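Local coordinates for PA3566 protein (Pseudomonas aeruginosa, PDB 1X7V) that is of unknown function but has a ferredoxin-like fold of the antibiotic biosynthesis monooxygenase family and may have oxidoreductase activity, at residues Trp61-Asp64 / Ala65-Glu68; Leu77-Ser80 / Arg81-Ala85. All coordinates share one frame; numbering follows the deposited sequence.

Overall arrangement
Both contacts are local and sit on the helical side of an alpha-beta plait, in which an antiparallel sheet of four strands, in the order 40-47, 54-61, 7-15, 87-96, carries the helices. Interaction 1 comes first along the chain, where strand 54-61 ends and helix 64-71 begins; interaction 2 follows, where helix 74-80 ends and the chain turns back toward strand 87-96. The two helices are consecutive, so the pair frames the whole helical connection between two sheet strands, one contact at its start and one at its finish. The centres of interactions 1 and 2 lie about 22 Å apart; the nearest atoms of interactions 1 and 2 are about 9 Å apart, without touching. Interaction 1 reaches strand 7-15, interaction 2 helix 20-36.

Interaction 1 of 2, residues Trp61-Asp64 / Ala65-Glu68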
ATOM      1  N   TRP A  61      -8.547   3.613  -6.758  1.00 69.44           N
ATOM      2  CA  TRP A  61      -9.751   2.965  -6.278  1.00 70.02           C
ATOM      3  C   TRP A  61     -10.915   3.690  -6.916  1.00 70.79           C
ATOM      4  O   TRP A  61     -10.885   4.905  -7.038  1.00 68.97           O
ATOM      5  CB  TRP A  61      -9.812   3.076  -4.747  1.00 70.40           C
ATOM      6  CG  TRP A  61      -8.806   2.237  -4.052  1.00 70.92           C
ATOM      7  CD1 TRP A  61      -7.633   2.645  -3.499  1.00 73.03           C
ATOM      8  CD2 TRP A  61      -8.882   0.836  -3.868  1.00 71.96           C
ATOM      9  NE1 TRP A  61      -6.942   1.549  -2.994  1.00 73.27           N
ATOM     10  CE2 TRP A  61      -7.690   0.424  -3.220  1.00 71.94           C
ATOM     11  CE3 TRP A  61      -9.836  -0.133  -4.207  1.00 72.08           C
ATOM     12  CZ2 TRP A  61      -7.470  -0.897  -2.847  1.00 73.43           C
ATOM     13  CZ3 TRP A  61      -9.573  -1.470  -3.875  1.00 73.10           C
ATOM     14  CH2 TRP A  61      -8.419  -1.822  -3.198  1.00 73.28           C
ATOM     15  N   ARG A  62     -11.931   2.960  -7.334  1.00 72.38           N
ATOM     16  CA  ARG A  62     -13.081   3.581  -8.006  1.00 74.06           C
ATOM     17  C   ARG A  62     -13.720   4.670  -7.129  1.00 74.26           C
ATOM     18  O   ARG A  62     -14.122   5.707  -7.630  1.00 75.14           O
ATOM     19  CB  ARG A  62     -14.103   2.486  -8.374  1.00 75.44           C
ATOM     20  CG  ARG A  62     -14.774   2.656  -9.688  1.00 79.04           C
ATOM     21  CD  ARG A  62     -15.797   1.523  -9.948  1.00 79.55           C
ATOM     22  NE  ARG A  62     -15.408   0.320 -10.701  1.00 84.21           N
ATOM     23  CZ  ARG A  62     -15.100   0.295 -12.005  1.00 86.63           C
ATOM     24  NH1 ARG A  62     -14.991   1.431 -12.698  1.00 87.96           N
ATOM     25  NH2 ARG A  62     -14.878  -0.869 -12.636  1.00 83.71           N
ATOM     26  N   ASP A  63     -13.842   4.430  -5.838  1.00 74.63           N
ATOM     27  CA  ASP A  63     -14.455   5.384  -4.928  1.00 75.57           C
ATOM     28  C   ASP A  63     -14.022   5.064  -3.516  1.00 75.73           C
ATOM     29  O   ASP A  63     -13.315   4.069  -3.285  1.00 74.51           O
ATOM     30  CB  ASP A  63     -15.967   5.350  -5.065  1.00 76.83           C
ATOM     31  CG  ASP A  63     -16.570   3.931  -5.034  1.00 79.82           C
ATOM     32  OD1 ASP A  63     -15.947   2.965  -4.538  1.00 81.51           O
ATOM     33  OD2 ASP A  63     -17.724   3.779  -5.506  1.00 84.42           O
ATOM     34  N   ASP A  64     -14.454   5.891  -2.567  1.00 76.06           N
ATOM     35  CA  ASP A  64     -14.138   5.688  -1.158  1.00 75.86           C
ATOM     36  C   ASP A  64     -14.637   4.357  -0.609  1.00 74.69           C
ATOM     37  O   ASP A  64     -13.963   3.756   0.230  1.00 74.13           O
ATOM     38  CB  ASP A  64     -14.750   6.801  -0.299  1.00 76.67           C
ATOM     39  CG  ASP A  64     -13.953   8.082  -0.348  1.00 79.86           C
ATOM     40  OD1 ASP A  64     -12.827   8.085  -0.934  1.00 82.20           O
ATOM     41  OD2 ASP A  64     -14.456   9.087   0.252  1.00 83.44           O
ATOM     42  N   ALA A  65     -15.801   3.913  -1.087  1.00 74.64           N
ATOM     43  CA  ALA A  65     -16.387   2.666  -0.597  1.00 75.18           C
ATOM     44  C   ALA A  65     -15.496   1.485  -0.954  1.00 75.19           C
ATOM     45  O   ALA A  65     -15.335   0.569  -0.146  1.00 74.33           O
ATOM     46  CB  ALA A  65     -17.737   2.461  -1.133  1.00 75.80           C
ATOM     47  N   ALA A  66     -14.899   1.531  -2.142  1.00 75.17           N
ATOM     48  CA  ALA A  66     -13.959   0.472  -2.542  1.00 75.68           C
ATOM     49  C   ALA A  66     -12.727   0.464  -1.657  1.00 75.73           C
ATOM     50  O   ALA A  66     -12.313  -0.595  -1.167  1.00 74.94           O
ATOM     51  CB  ALA A  66     -13.601   0.590  -4.013  1.00 74.51           C
ATOM     52  N   LEU A  67     -12.167   1.640  -1.382  1.00 76.57           N
ATOM     53  CA  LEU A  67     -11.040   1.747  -0.443  1.00 76.88           C
ATOM     54  C   LEU A  67     -11.408   1.267   0.962  1.00 76.96           C
ATOM     55  O   LEU A  67     -10.619   0.587   1.630  1.00 76.53           O
ATOM     56  CB  LEU A  67     -10.522   3.184  -0.383  1.00 77.85           C
ATOM     57  CG  LEU A  67      -9.432   3.529   0.639  1.00 78.16           C
ATOM     58  CD1 LEU A  67      -8.293   2.561   0.488  1.00 81.03           C
ATOM     59  CD2 LEU A  67      -8.955   4.980   0.536  1.00 78.11           C
ATOM     60  N   GLU A  68     -12.585   1.638   1.422  1.00 77.26           N
ATOM     61  CA  GLU A  68     -13.072   1.226   2.751  1.00 77.36           C
ATOM     62  C   GLU A  68     -13.203  -0.298   2.855  1.00 76.49           C
ATOM     63  O   GLU A  68     -12.727  -0.916   3.788  1.00 74.88           O
ATOM     64  CB  GLU A  68     -14.371   1.969   3.085  1.00 79.06           C
ATOM     65  CG  GLU A  68     -14.211   3.248   4.041  1.00 84.02           C
ATOM     66  CD  GLU A  68     -13.487   4.560   3.519  1.00 90.59           C
ATOM     67  OE1 GLU A  68     -14.092   5.650   3.716  1.00 95.91           O
ATOM     68  OE2 GLU A  68     -12.314   4.559   3.018  1.00 92.53           O
TER
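W61 meets A66 and L67 through its indole. L67 CD1 stands over one face of the five-membered ring of W61, 4.2 Å from its centroid and 23° off the normal, a CH-pi contact. The L67 side chain crosses that of W61 at about a right angle; it also touches L7 and L9 of strand 7-15. A66 CB approaches the six-membered part of the indole obliquely, 3.8 Å from W61 CE3. W61 NE1 is hydrogen-bonded to E59 OE1, and the ring of H70, from further along the helix, meets the indole.

These residues join the end of strand 54-61 to the start of helix 64-71, a strand-to-helix junction of the alpha-beta plait, with D63 as N-cap. Its carboxylate accepts a hydrogen bond from the first turn: A66 N lies 3.0 Å from D63 OD1, on the anti side and 29° out of the carboxylate plane. Chi1 of 48° sets CG of D63 between the backbone N and the carbonyl carbon, turning OD1 toward that amide.

Backbone hydrogen bonds continue the turn. L67 N bonds to D63 O at 3.3 Å, and E68 N makes a shorter bond to D64 O at 2.8 Å.

Interaction 2 of 2, residues Leu77-Ser80 / Arg81-Ala85; sequences LRFS and RGNEA
The N83 amide and the F79 ring meet with their planes 50° apart, N83 ND2 standing obliquely to the ring, 4.0 Å from F79 CD1. The two side chains cross at about a right angle. The same N83 ND2 donates to F79 O at 2.7 Å, arriving in the carbonyl plane on a lone pair, while F79 O lies 25° out of the amide plane. With N83 CG beside its own backbone N (chi1 -63°), the amide folds back over the helix end to make this bond. E26 OE1 is also hydrogen-bonded to N83 ND2, which therefore bridges two helices.

The helical backbone gives way at R81, the centre of an inverse gamma turn, in which G82 N reaches S80 O at 3.1 Å in a weak bond. R81 N makes two more weak bonds, to L77 O and R78 O, as the helical pattern runs out. The aliphatic start of the R81 chain lies against the last turn, R81 CG 3.3 Å from L77 O. G82 takes a positive phi, a conformation that glycine adopts easily.

Helix 74-80 ends on the surface, F79 packing on E26, L27 and L30 of helix 20-36 before the chain enters strand 87-96.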
ATOM      1  N   LEU A  77      -5.732  -6.775   6.768  1.00 79.37           N
ATOM      2  CA  LEU A  77      -5.602  -6.876   8.228  1.00 80.23           C
ATOM      3  C   LEU A  77      -4.437  -7.766   8.653  1.00 80.77           C
ATOM      4  O   LEU A  77      -3.821  -7.496   9.675  1.00 80.18           O
ATOM      5  CB  LEU A  77      -6.897  -7.316   8.866  1.00 80.09           C
ATOM      6  CG  LEU A  77      -8.020  -6.287   8.759  1.00 80.62           C
ATOM      7  CD1 LEU A  77      -9.301  -6.879   9.306  1.00 80.85           C
ATOM      8  CD2 LEU A  77      -7.714  -4.943   9.444  1.00 81.13           C
ATOM      9  N   ARG A  78      -4.099  -8.784   7.860  1.00 81.36           N
ATOM     10  CA  ARG A  78      -2.886  -9.574   8.125  1.00 83.05           C
ATOM     11  C   ARG A  78      -1.581  -8.758   8.070  1.00 82.29           C
ATOM     12  O   ARG A  78      -0.618  -9.048   8.818  1.00 81.41           O
ATOM     13  CB  ARG A  78      -2.775 -10.777   7.194  1.00 83.34           C
ATOM     14  CG  ARG A  78      -3.651 -11.948   7.611  1.00 85.59           C
ATOM     15  CD  ARG A  78      -3.276 -13.208   6.841  1.00 88.62           C
ATOM     16  NE  ARG A  78      -3.469 -13.006   5.399  1.00 91.75           N
ATOM     17  CZ  ARG A  78      -4.436 -13.557   4.660  1.00 94.76           C
ATOM     18  NH1 ARG A  78      -5.321 -14.420   5.179  1.00 97.39           N
ATOM     19  NH2 ARG A  78      -4.506 -13.264   3.373  1.00 95.48           N
ATOM     20  N   PHE A  79      -1.555  -7.742   7.215  1.00 81.84           N
ATOM     21  CA  PHE A  79      -0.405  -6.865   7.147  1.00 82.58           C
ATOM     22  C   PHE A  79      -0.288  -6.070   8.470  1.00 83.07           C
ATOM     23  O   PHE A  79       0.817  -5.940   9.060  1.00 82.35           O
ATOM     24  CB  PHE A  79      -0.480  -5.932   5.952  1.00 82.55           C
ATOM     25  CG  PHE A  79       0.606  -4.945   5.952  1.00 82.62           C
ATOM     26  CD1 PHE A  79       1.857  -5.301   5.489  1.00 81.84           C
ATOM     27  CD2 PHE A  79       0.429  -3.697   6.543  1.00 84.18           C
ATOM     28  CE1 PHE A  79       2.913  -4.411   5.535  1.00 82.06           C
ATOM     29  CE2 PHE A  79       1.479  -2.803   6.605  1.00 82.87           C
ATOM     30  CZ  PHE A  79       2.737  -3.164   6.084  1.00 83.37           C
ATOM     31  N   SER A  80      -1.445  -5.621   8.959  1.00 82.90           N
ATOM     32  CA  SER A  80      -1.547  -4.896  10.219  1.00 83.71           C
ATOM     33  C   SER A  80      -1.122  -5.725  11.418  1.00 83.69           C
ATOM     34  O   SER A  80      -0.642  -5.158  12.407  1.00 85.59           O
ATOM     35  CB  SER A  80      -2.998  -4.428  10.448  1.00 84.01           C
ATOM     36  OG  SER A  80      -3.551  -3.899   9.257  1.00 86.64           O
ATOM     37  N   ARG A  81      -1.293  -7.039  11.342  1.00 83.20           N
ATOM     38  CA  ARG A  81      -1.104  -7.927  12.492  1.00 83.71           C
ATOM     39  C   ARG A  81       0.331  -8.376  12.699  1.00 83.03           C
ATOM     40  O   ARG A  81       0.769  -9.421  12.213  1.00 83.02           O
ATOM     41  CB  ARG A  81      -2.009  -9.161  12.401  1.00 83.74           C
ATOM     42  CG  ARG A  81      -3.390  -8.818  12.691  1.00 85.58           C
ATOM     43  CD  ARG A  81      -4.337  -9.925  12.316  1.00 88.31           C
ATOM     44  NE  ARG A  81      -3.982 -11.178  12.972  1.00 90.96           N
ATOM     45  CZ  ARG A  81      -4.548 -12.346  12.671  1.00 93.66           C
ATOM     46  NH1 ARG A  81      -5.484 -12.415  11.720  1.00 94.67           N
ATOM     47  NH2 ARG A  81      -4.161 -13.449  13.305  1.00 93.74           N
ATOM     48  N   GLY A  82       1.045  -7.581  13.472  1.00 81.74           N
ATOM     49  CA  GLY A  82       2.324  -7.987  13.982  1.00 81.44           C
ATOM     50  C   GLY A  82       3.470  -7.234  13.351  1.00 80.91           C
ATOM     51  O   GLY A  82       4.593  -7.385  13.794  1.00 81.40           O
ATOM     52  N   ASN A  83       3.221  -6.409  12.337  1.00 80.78           N
ATOM     53  CA  ASN A  83       4.352  -5.771  11.647  1.00 81.08           C
ATOM     54  C   ASN A  83       4.782  -4.382  12.158  1.00 80.91           C
ATOM     55  O   ASN A  83       5.700  -3.807  11.631  1.00 80.31           O
ATOM     56  CB  ASN A  83       4.104  -5.744  10.139  1.00 81.54           C
ATOM     57  CG  ASN A  83       4.020  -7.153   9.557  1.00 82.90           C
ATOM     58  OD1 ASN A  83       4.848  -7.996   9.884  1.00 83.63           O
ATOM     59  ND2 ASN A  83       3.002  -7.417   8.704  1.00 82.90           N
ATOM     60  N   GLU A  84       4.172  -3.878  13.220  1.00 80.64           N
ATOM     61  CA  GLU A  84       4.417  -2.503  13.624  1.00 80.24           C
ATOM     62  C   GLU A  84       5.909  -2.240  13.921  1.00 78.84           C
ATOM     63  O   GLU A  84       6.420  -1.188  13.563  1.00 78.42           O
ATOM     64  CB  GLU A  84       3.533  -2.137  14.820  1.00 80.53           C
ATOM     65  CG  GLU A  84       3.710  -0.727  15.324  1.00 82.09           C
ATOM     66  CD  GLU A  84       2.637  -0.295  16.362  1.00 83.86           C
ATOM     67  OE1 GLU A  84       2.535   0.915  16.619  1.00 90.10           O
ATOM     68  OE2 GLU A  84       1.911  -1.144  16.910  1.00 88.31           O
ATOM     69  N   ALA A  85       6.612  -3.212  14.506  1.00 77.58           N
ATOM     70  CA  ALA A  85       8.041  -3.029  14.802  1.00 77.41           C
ATOM     71  C   ALA A  85       8.923  -2.965  13.553  1.00 76.15           C
ATOM     72  O   ALA A  85      10.057  -2.481  13.626  1.00 76.65           O
ATOM     73  CB  ALA A  85       8.553  -4.094  15.756  1.00 77.76           C
TER